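Long-range contacts in peptidoglycan synthetase penicillin-binding protein 3 (Bifidobacterium adolescentis, PDB 4YE5), which probably cross-links peptidoglycan strands as a penicillin-binding transpeptidase of the bacterial cell wall: residues T24-K29 and Q188-G193; E48-I53 and A142-E147; F309-T314 and E331-A336. All coordinates share one frame; numbering follows the deposited sequence.

Contact 1. Residues T24-K29 and Q188-G193; sequences TTVTLK and QVYQQG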
loop_
_atom_site.group_PDB
_atom_site.type_symbol
_atom_site.label_atom_id
_atom_site.label_comp_id
_atom_site.label_asym_id
_atom_site.label_seq_id
_atom_site.Cartn_x
_atom_site.Cartn_y
_atom_site.Cartn_z
ATOM N N THR A 24 -12.232 -28.646 -29.097
ATOM C CA THR A 24 -12.793 -27.539 -28.345
ATOM C C THR A 24 -12.099 -27.419 -27.001
ATOM O O THR A 24 -11.999 -28.397 -26.263
ATOM C CB THR A 24 -14.294 -27.757 -28.117
ATOM O OG1 THR A 24 -14.953 -27.857 -29.383
ATOM C CG2 THR A 24 -14.892 -26.610 -27.328
ATOM N N THR A 25 -11.613 -26.223 -26.678
ATOM C CA THR A 25 -10.968 -26.014 -25.398
ATOM C C THR A 25 -11.809 -25.116 -24.508
ATOM O O THR A 25 -12.259 -24.045 -24.919
ATOM C CB THR A 25 -9.572 -25.412 -25.555
ATOM O OG1 THR A 25 -8.754 -26.319 -26.297
ATOM C CG2 THR A 25 -8.940 -25.163 -24.187
ATOM N N VAL A 26 -12.027 -25.570 -23.282
ATOM C CA VAL A 26 -12.799 -24.808 -22.319
ATOM C C VAL A 26 -11.858 -24.327 -21.230
ATOM O O VAL A 26 -11.129 -25.114 -20.637
ATOM C CB VAL A 26 -13.948 -25.657 -21.705
ATOM C CG1 VAL A 26 -14.628 -24.898 -20.583
ATOM C CG2 VAL A 26 -14.973 -26.052 -22.772
ATOM N N THR A 27 -11.878 -23.027 -20.966
ATOM C CA THR A 27 -11.062 -22.446 -19.898
ATOM C C THR A 27 -11.705 -22.637 -18.533
ATOM O O THR A 27 -12.881 -22.336 -18.339
ATOM C CB THR A 27 -10.871 -20.948 -20.137
ATOM O OG1 THR A 27 -10.320 -20.759 -21.445
ATOM C CG2 THR A 27 -9.948 -20.323 -19.074
ATOM N N LEU A 28 -10.934 -23.162 -17.588
ATOM C CA LEU A 28 -11.380 -23.232 -16.208
ATOM C C LEU A 28 -10.729 -22.050 -15.480
ATOM O O LEU A 28 -9.554 -22.101 -15.134
ATOM C CB LEU A 28 -10.943 -24.547 -15.588
ATOM C CG LEU A 28 -11.379 -25.791 -16.401
ATOM C CD1 LEU A 28 -10.862 -27.040 -15.725
ATOM C CD2 LEU A 28 -12.888 -25.841 -16.516
ATOM N N LYS A 29 -11.477 -20.971 -15.289
ATOM C CA LYS A 29 -10.870 -19.757 -14.738
ATOM C C LYS A 29 -10.553 -19.899 -13.249
ATOM O O LYS A 29 -11.402 -20.318 -12.471
ATOM C CB LYS A 29 -11.750 -18.534 -14.993
ATOM C CG LYS A 29 -11.216 -17.301 -14.268
ATOM C CD LYS A 29 -11.533 -15.999 -14.982
ATOM C CE LYS A 29 -10.720 -14.856 -14.376
ATOM N NZ LYS A 29 -10.491 -13.798 -15.402
ATOM N N GLN A 188 -10.048 -27.692 -20.254
ATOM C CA GLN A 188 -10.516 -29.014 -20.691
ATOM C C GLN A 188 -10.541 -29.004 -22.203
ATOM O O GLN A 188 -10.959 -28.024 -22.815
ATOM C CB GLN A 188 -11.936 -29.295 -20.190
ATOM C CG GLN A 188 -12.038 -29.527 -18.680
ATOM C CD GLN A 188 -13.458 -29.361 -18.165
ATOM O OE1 GLN A 188 -14.325 -28.869 -18.873
ATOM N NE2 GLN A 188 -13.690 -29.758 -16.923
ATOM N N VAL A 189 -10.113 -30.102 -22.814
ATOM C CA VAL A 189 -10.172 -30.207 -24.259
ATOM C C VAL A 189 -11.130 -31.327 -24.638
ATOM O O VAL A 189 -11.036 -32.428 -24.106
ATOM C CB VAL A 189 -8.776 -30.470 -24.835
ATOM C CG1 VAL A 189 -8.828 -30.545 -26.343
ATOM C CG2 VAL A 189 -7.812 -29.367 -24.382
ATOM N N TYR A 190 -12.068 -31.042 -25.535
ATOM C CA TYR A 190 -13.077 -32.029 -25.922
ATOM C C TYR A 190 -12.951 -32.385 -27.391
ATOM O O TYR A 190 -12.719 -31.509 -28.203
ATOM C CB TYR A 190 -14.470 -31.456 -25.683
ATOM C CG TYR A 190 -14.780 -31.271 -24.229
ATOM C CD1 TYR A 190 -15.306 -32.319 -23.478
ATOM C CD2 TYR A 190 -14.539 -30.050 -23.594
ATOM C CE1 TYR A 190 -15.578 -32.158 -22.131
ATOM C CE2 TYR A 190 -14.826 -29.880 -22.250
ATOM C CZ TYR A 190 -15.334 -30.942 -21.531
ATOM O OH TYR A 190 -15.599 -30.782 -20.200
ATOM N N GLN A 191 -13.119 -33.658 -27.742
ATOM C CA GLN A 191 -13.233 -33.997 -29.150
ATOM C C GLN A 191 -14.706 -33.917 -29.508
ATOM O O GLN A 191 -15.493 -34.754 -29.082
ATOM C CB GLN A 191 -12.699 -35.399 -29.434
ATOM C CG GLN A 191 -11.320 -35.672 -28.874
ATOM C CD GLN A 191 -10.244 -34.751 -29.427
ATOM O OE1 GLN A 191 -9.464 -34.161 -28.668
ATOM N NE2 GLN A 191 -10.182 -34.638 -30.750
ATOM N N GLN A 192 -15.097 -32.902 -30.267
ATOM C CA GLN A 192 -16.514 -32.747 -30.574
ATOM C C GLN A 192 -16.829 -33.253 -31.969
ATOM O O GLN A 192 -17.988 -33.499 -32.298
ATOM C CB GLN A 192 -17.005 -31.306 -30.381
ATOM C CG GLN A 192 -17.203 -30.867 -28.915
ATOM C CD GLN A 192 -18.193 -31.740 -28.096
ATOM O OE1 GLN A 192 -18.097 -31.785 -26.866
ATOM N NE2 GLN A 192 -19.140 -32.422 -28.773
ATOM N N GLY A 193 -15.789 -33.422 -32.777
ATOM C CA GLY A 193 -15.959 -33.975 -34.104
ATOM C C GLY A 193 -15.975 -35.497 -34.091
ATOM O O GLY A 193 -16.201 -36.117 -33.046
#
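Val26 and Tyr190 meet on the more closely packed face of this antiparallel strand pair, CG2 of Val26 lying 3.9 Å from CE2 of the tyrosine ring. With its CG set beside its own backbone N (chi1 -68°), the ring of Tyr190 lies back over its strand, and its OH reaches Gln188, two residues earlier, donating to OE1 at 2.7 Å. The donor stands well above the carbonyl plane of that amide rather than on a lone pair. The bond ties the end of the extended Gln188 chain to the phenol; the Gln188 and Leu28 side chains cross at about a right angle, CD of Gln188 lying 3.9 Å from CD2 of Leu28. Tyr141 from strand 140-144 and Met203 from strand 202-207 add to this face, touching Val26 and Tyr190 respectively. The backbones are joined by four hydrogen bonds: Thr24 and Tyr190 exchange a pair, as do Val26 and Gln188, the straightest being Val26 N to Gln188 O at 2.7 Å (171°). Between these pairs, Thr25 and Val189 face each other without such bonds. Their side chains turn to the looser face, where Thr25 is exposed and its OG1 comes no closer than 3.7 Å to CG2 of Val189; a glycerol molecule, probably from the crystallisation liquor, lies beside this threonine. Back on the face of Val26 and Tyr190, at the end of the pairing, Thr24 OG1 lies 3.8 Å from CG of Gln192. Strand 186-191 is the middle of a three-stranded antiparallel sheet, between 23-28 and 202-207, in the N-terminal part of the protein that matches the dimerisation-domain family of penicillin-binding proteins.

Contact 2. Residues E48-I53 and A142-E147; sequences ERYTII and AELSNE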
loop_
_atom_site.group_PDB
_atom_site.type_symbol
_atom_site.label_atom_id
_atom_site.label_comp_id
_atom_site.label_asym_id
_atom_site.label_seq_id
_atom_site.Cartn_x
_atom_site.Cartn_y
_atom_site.Cartn_z
ATOM N N GLU A 48 -18.188 -15.842 -6.221
ATOM C CA GLU A 48 -18.215 -16.972 -7.145
ATOM C C GLU A 48 -19.599 -17.178 -7.754
ATOM O O GLU A 48 -20.449 -17.827 -7.158
ATOM C CB GLU A 48 -17.732 -18.265 -6.476
ATOM C CG GLU A 48 -17.511 -19.391 -7.495
ATOM C CD GLU A 48 -17.364 -20.768 -6.862
ATOM O OE1 GLU A 48 -17.259 -20.846 -5.623
ATOM O OE2 GLU A 48 -17.362 -21.777 -7.607
ATOM N N ARG A 49 -19.816 -16.605 -8.937
ATOM C CA ARG A 49 -21.024 -16.836 -9.728
ATOM C C ARG A 49 -20.577 -17.125 -11.160
ATOM O O ARG A 49 -19.415 -16.880 -11.514
ATOM C CB ARG A 49 -21.940 -15.608 -9.723
ATOM C CG ARG A 49 -22.239 -15.047 -8.345
ATOM C CD ARG A 49 -23.026 -16.021 -7.478
ATOM N NE ARG A 49 -24.436 -16.048 -7.849
ATOM C CZ ARG A 49 -25.428 -16.270 -6.993
ATOM N NH1 ARG A 49 -25.160 -16.492 -5.710
ATOM N NH2 ARG A 49 -26.685 -16.269 -7.422
ATOM N N TYR A 50 -21.495 -17.626 -11.985
ATOM C CA TYR A 50 -21.139 -18.075 -13.330
ATOM C C TYR A 50 -22.125 -17.628 -14.387
ATOM O O TYR A 50 -23.323 -17.501 -14.131
ATOM C CB TYR A 50 -21.030 -19.598 -13.360
ATOM C CG TYR A 50 -19.921 -20.124 -12.497
ATOM C CD1 TYR A 50 -18.628 -20.212 -12.990
ATOM C CD2 TYR A 50 -20.155 -20.524 -11.189
ATOM C CE1 TYR A 50 -17.598 -20.681 -12.212
ATOM C CE2 TYR A 50 -19.113 -21.003 -10.391
ATOM C CZ TYR A 50 -17.836 -21.079 -10.916
ATOM O OH TYR A 50 -16.777 -21.558 -10.157
ATOM N N THR A 51 -21.622 -17.381 -15.588
ATOM C CA THR A 51 -22.516 -17.289 -16.732
ATOM C C THR A 51 -22.461 -18.627 -17.468
ATOM O O THR A 51 -21.371 -19.137 -17.756
ATOM C CB THR A 51 -22.128 -16.132 -17.670
ATOM O OG1 THR A 51 -22.120 -14.903 -16.927
ATOM C CG2 THR A 51 -23.139 -16.004 -18.784
ATOM N N ILE A 52 -23.624 -19.211 -17.738
ATOM C CA ILE A 52 -23.678 -20.488 -18.448
ATOM C C ILE A 52 -23.810 -20.220 -19.940
ATOM O O ILE A 52 -24.745 -19.540 -20.382
ATOM C CB ILE A 52 -24.838 -21.377 -17.955
ATOM C CG1 ILE A 52 -24.682 -21.680 -16.457
ATOM C CG2 ILE A 52 -24.921 -22.692 -18.775
ATOM C CD1 ILE A 52 -23.312 -22.259 -16.088
ATOM N N ILE A 53 -22.852 -20.742 -20.703
ATOM C CA ILE A 53 -22.762 -20.497 -22.137
ATOM C C ILE A 53 -23.055 -21.766 -22.922
ATOM O O ILE A 53 -22.577 -22.841 -22.567
ATOM C CB ILE A 53 -21.331 -20.016 -22.521
ATOM C CG1 ILE A 53 -20.938 -18.756 -21.727
ATOM C CG2 ILE A 53 -21.218 -19.781 -24.033
ATOM C CD1 ILE A 53 -21.872 -17.557 -21.947
ATOM N N ALA A 142 -19.299 -23.043 -18.189
ATOM C CA ALA A 142 -19.503 -21.985 -17.215
ATOM C C ALA A 142 -18.389 -20.940 -17.298
ATOM O O ALA A 142 -17.208 -21.281 -17.313
ATOM C CB ALA A 142 -19.548 -22.588 -15.829
ATOM N N GLU A 143 -18.767 -19.663 -17.340
ATOM C CA GLU A 143 -17.783 -18.584 -17.284
ATOM C C GLU A 143 -17.862 -17.874 -15.934
ATOM O O GLU A 143 -18.882 -17.285 -15.600
ATOM C CB GLU A 143 -17.966 -17.591 -18.446
ATOM C CG GLU A 143 -17.231 -18.018 -19.723
ATOM C CD GLU A 143 -17.440 -17.074 -20.916
ATOM O OE1 GLU A 143 -18.301 -16.164 -20.835
ATOM O OE2 GLU A 143 -16.737 -17.260 -21.943
ATOM N N LEU A 144 -16.788 -17.968 -15.156
ATOM C CA LEU A 144 -16.718 -17.374 -13.822
ATOM C C LEU A 144 -16.807 -15.845 -13.874
ATOM O O LEU A 144 -16.095 -15.209 -14.644
ATOM C CB LEU A 144 -15.421 -17.803 -13.138
ATOM C CG LEU A 144 -15.108 -17.124 -11.805
ATOM C CD1 LEU A 144 -16.061 -17.615 -10.732
ATOM C CD2 LEU A 144 -13.644 -17.369 -11.402
ATOM N N SER A 145 -17.696 -15.263 -13.073
ATOM C CA SER A 145 -17.880 -13.814 -13.072
ATOM C C SER A 145 -16.754 -13.183 -12.258
ATOM O O SER A 145 -16.111 -13.854 -11.443
ATOM C CB SER A 145 -19.219 -13.406 -12.447
ATOM O OG SER A 145 -18.943 -12.476 -11.377
ATOM N N ASN A 146 -16.526 -11.888 -12.445
ATOM C CA ASN A 146 -15.376 -11.261 -11.777
ATOM C C ASN A 146 -15.719 -10.156 -10.805
ATOM O O ASN A 146 -14.865 -9.310 -10.486
ATOM C CB ASN A 146 -14.367 -10.749 -12.797
ATOM C CG ASN A 146 -13.785 -11.863 -13.629
ATOM O OD1 ASN A 146 -12.967 -12.649 -13.152
ATOM N ND2 ASN A 146 -14.213 -11.946 -14.881
ATOM N N GLU A 147 -16.955 -10.162 -10.322
ATOM C CA GLU A 147 -17.366 -9.185 -9.327
ATOM C C GLU A 147 -16.427 -9.210 -8.109
ATOM O O GLU A 147 -16.136 -10.274 -7.561
ATOM C CB GLU A 147 -18.809 -9.423 -8.883
ATOM C CG GLU A 147 -19.330 -8.304 -7.959
ATOM C CD GLU A 147 -20.807 -8.461 -7.605
ATOM O OE1 GLU A 147 -21.292 -9.614 -7.514
ATOM O OE2 GLU A 147 -21.480 -7.427 -7.415
#
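Thr51 and Glu143 exchange two backbone hydrogen bonds, each 2.7 Å: Thr51 N donates to Glu143 O, and Glu143 N returns to Thr51 O. Ser145 N then donates to Arg49 O at 2.8 Å, almost straight at the hydrogen (173°), although it is tilted from the carbonyl plane. Just past the strand, Ser145 OG accepts from Glu147 N, forming an ST turn. Strand 50-54 is the centre of a three-stranded antiparallel sheet in the dimerisation-domain region: 140-144 pairs with one edge and 117-123 with the other, where Tyr50 and Ile52 make their own backbone bonds. On the apolar face, Tyr50 crosses Leu144 obliquely, CE1 lying 3.7 Å from CB of the leucine, while Ala142 CB touches both Tyr50 CD1 and Ile52 CD1, 3.8 Å from each. The phenol OH donates to Glu48 OE2 at 2.6 Å, on the anti side of the carboxylate. The extended Glu48 chain (chi1 -169°) carries that group to the ring edge, and its OE1 forms a salt bridge with Arg31, which would favour the ionised carboxylate. Arg49 turns its guanidinium group away from Ser145, and its NE is paired with Asp122.

Contact 3. Residues F309-T314 and E331-A336; sequences FTVPNT and EHWTLA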
loop_
_atom_site.group_PDB
_atom_site.type_symbol
_atom_site.label_atom_id
_atom_site.label_comp_id
_atom_site.label_asym_id
_atom_site.label_seq_id
_atom_site.Cartn_x
_atom_site.Cartn_y
_atom_site.Cartn_z
ATOM N N PHE A 309 27.899 26.437 20.172
ATOM C CA PHE A 309 28.002 27.376 19.065
ATOM C C PHE A 309 27.417 28.738 19.435
ATOM O O PHE A 309 26.518 28.845 20.279
ATOM C CB PHE A 309 27.270 26.839 17.821
ATOM C CG PHE A 309 27.826 25.536 17.285
ATOM C CD1 PHE A 309 27.400 24.317 17.801
ATOM C CD2 PHE A 309 28.750 25.532 16.243
ATOM C CE1 PHE A 309 27.900 23.112 17.299
ATOM C CE2 PHE A 309 29.250 24.333 15.727
ATOM C CZ PHE A 309 28.822 23.121 16.256
ATOM N N THR A 310 27.943 29.774 18.789
ATOM C CA THR A 310 27.298 31.078 18.764
ATOM C C THR A 310 26.650 31.235 17.402
ATOM O O THR A 310 27.330 31.266 16.377
ATOM C CB THR A 310 28.314 32.213 18.978
ATOM O OG1 THR A 310 28.960 32.028 20.243
ATOM C CG2 THR A 310 27.611 33.571 18.962
ATOM N N VAL A 311 25.331 31.322 17.386
ATOM C CA VAL A 311 24.592 31.253 16.136
ATOM C C VAL A 311 23.890 32.577 15.889
ATOM O O VAL A 311 22.891 32.876 16.534
ATOM C CB VAL A 311 23.554 30.090 16.166
ATOM C CG1 VAL A 311 22.961 29.856 14.789
ATOM C CG2 VAL A 311 24.205 28.818 16.672
ATOM N N PRO A 312 24.424 33.381 14.959
ATOM C CA PRO A 312 23.843 34.684 14.612
ATOM C C PRO A 312 22.618 34.444 13.753
ATOM O O PRO A 312 22.389 33.292 13.375
ATOM C CB PRO A 312 24.958 35.356 13.804
ATOM C CG PRO A 312 25.673 34.225 13.157
ATOM C CD PRO A 312 25.585 33.048 14.116
ATOM N N ASN A 313 21.823 35.459 13.441
ATOM C CA ASN A 313 20.619 35.139 12.673
ATOM C C ASN A 313 20.852 35.071 11.168
ATOM O O ASN A 313 19.976 34.673 10.417
ATOM C CB ASN A 313 19.425 36.032 13.029
ATOM C CG ASN A 313 19.345 37.272 12.174
ATOM O OD1 ASN A 313 18.364 37.484 11.473
ATOM N ND2 ASN A 313 20.381 38.096 12.222
ATOM N N THR A 314 22.037 35.461 10.720
ATOM C CA THR A 314 22.402 35.190 9.338
ATOM C C THR A 314 23.849 34.770 9.282
ATOM O O THR A 314 24.617 35.076 10.177
ATOM C CB THR A 314 22.248 36.417 8.420
ATOM O OG1 THR A 314 23.312 37.343 8.687
ATOM C CG2 THR A 314 20.893 37.087 8.617
ATOM N N GLU A 331 22.757 33.603 19.314
ATOM C CA GLU A 331 22.278 32.634 20.294
ATOM C C GLU A 331 23.346 31.641 20.733
ATOM O O GLU A 331 24.201 31.241 19.936
ATOM C CB GLU A 331 21.069 31.879 19.736
ATOM C CG GLU A 331 19.863 32.751 19.453
ATOM C CD GLU A 331 19.027 33.037 20.689
ATOM O OE1 GLU A 331 17.838 33.384 20.518
ATOM O OE2 GLU A 331 19.544 32.919 21.823
ATOM N N HIS A 332 23.273 31.250 22.006
ATOM C CA HIS A 332 24.203 30.302 22.610
ATOM C C HIS A 332 23.575 28.913 22.619
ATOM O O HIS A 332 23.046 28.468 23.638
ATOM C CB HIS A 332 24.529 30.709 24.047
ATOM C CG HIS A 332 25.429 31.901 24.157
ATOM N ND1 HIS A 332 25.942 32.339 25.360
ATOM C CD2 HIS A 332 25.910 32.750 23.215
ATOM C CE1 HIS A 332 26.697 33.402 25.157
ATOM N NE2 HIS A 332 26.694 33.674 23.863
ATOM N N TRP A 333 23.635 28.236 21.479
ATOM C CA TRP A 333 23.026 26.922 21.322
ATOM C C TRP A 333 24.075 25.830 21.196
ATOM O O TRP A 333 25.136 26.048 20.607
ATOM C CB TRP A 333 22.138 26.905 20.081
ATOM C CG TRP A 333 20.894 27.759 20.202
ATOM C CD1 TRP A 333 20.234 28.088 21.348
ATOM C CD2 TRP A 333 20.171 28.389 19.130
ATOM N NE1 TRP A 333 19.143 28.880 21.060
ATOM C CE2 TRP A 333 19.085 29.082 19.707
ATOM C CE3 TRP A 333 20.337 28.428 17.741
ATOM C CZ2 TRP A 333 18.169 29.817 18.944
ATOM C CZ3 TRP A 333 19.419 29.159 16.979
ATOM C CH2 TRP A 333 18.349 29.837 17.589
ATOM N N THR A 334 23.781 24.658 21.750
ATOM C CA THR A 334 24.585 23.476 21.460
ATOM C C THR A 334 24.149 22.888 20.126
ATOM O O THR A 334 23.197 23.366 19.512
ATOM C CB THR A 334 24.396 22.403 22.516
ATOM O OG1 THR A 334 23.021 21.996 22.518
ATOM C CG2 THR A 334 24.826 22.934 23.909
ATOM N N LEU A 335 24.840 21.844 19.671
ATOM C CA LEU A 335 24.446 21.210 18.419
ATOM C C LEU A 335 23.018 20.666 18.535
ATOM O O LEU A 335 22.225 20.803 17.607
ATOM C CB LEU A 335 25.407 20.087 18.033
ATOM C CG LEU A 335 25.200 19.522 16.622
ATOM C CD1 LEU A 335 25.464 20.602 15.585
ATOM C CD2 LEU A 335 26.101 18.318 16.392
ATOM N N ALA A 336 22.693 20.074 19.685
ATOM C CA ALA A 336 21.329 19.620 19.942
ATOM C C ALA A 336 20.327 20.782 19.834
ATOM O O ALA A 336 19.240 20.629 19.268
ATOM C CB ALA A 336 21.237 18.947 21.313
#
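With CG placed beside its backbone N (chi1 -62°), Phe309 brings its ring alongside Leu335, whose CG is swung the other way, opposite its own N (chi1 -170°). The two side chains point the same way and touch through CE1 of Phe309 and CD1 of Leu335, 3.9 Å apart. This is a two-stranded antiparallel sheet in the transpeptidase domain, 308-311 against 331-334, and the second strand runs straight into helix 335-340. Thr334 is the N-cap: its OG1 accepts from Gly337 N and also bonds to Pro563 O near the C-terminus. Glu331 and Val311 exchange two backbone bonds, Val311 N to Glu331 O at 2.8 Å and Glu331 N to Val311 O at 2.9 Å. The Phe309-Trp333 pair is less even, since Phe309 N reaches Trp333 O at 2.8 Å but the return bond is weak. Phe309 O has a further donor in the indole NE1 of Trp566, the last residue, whose ring also stacks on His332. On the face shared by Phe309, Val311 and Trp333, the valine and tryptophan side chains cross at about a right angle, CB of Val311 3.9 Å from CE3 of Trp333, and helix 344-350 covers the phenylalanine and valine through Ala350 and Val345. Glu331 bends at its second torsion, taking its carboxylate away from Val311. Its CB remains over the centre of the Trp333 ring, 3.4 Å above the indole plane.

Contacts 1 and 2 belong to the N-terminal dimerisation-domain region, contact 3 to the transpeptidase domain. Along the chain, 48-53 and 142-147 both fall between 24-29 and 188-193, so contact 2 is enclosed by contact 1, and contact 3 follows both. The first two lie in separate three-stranded antiparallel sheets, with centres about 17 Å apart, and meet where Lys29 packs on Leu144 and Asn146. Contact 3 sits on the opposite side of the chain's centre; its centre is about 80 Å from that of contact 1 and 71 Å from that of contact 2. The molecule is therefore elongated, its N-terminal sheets well separated from this far part of the transpeptidase domain.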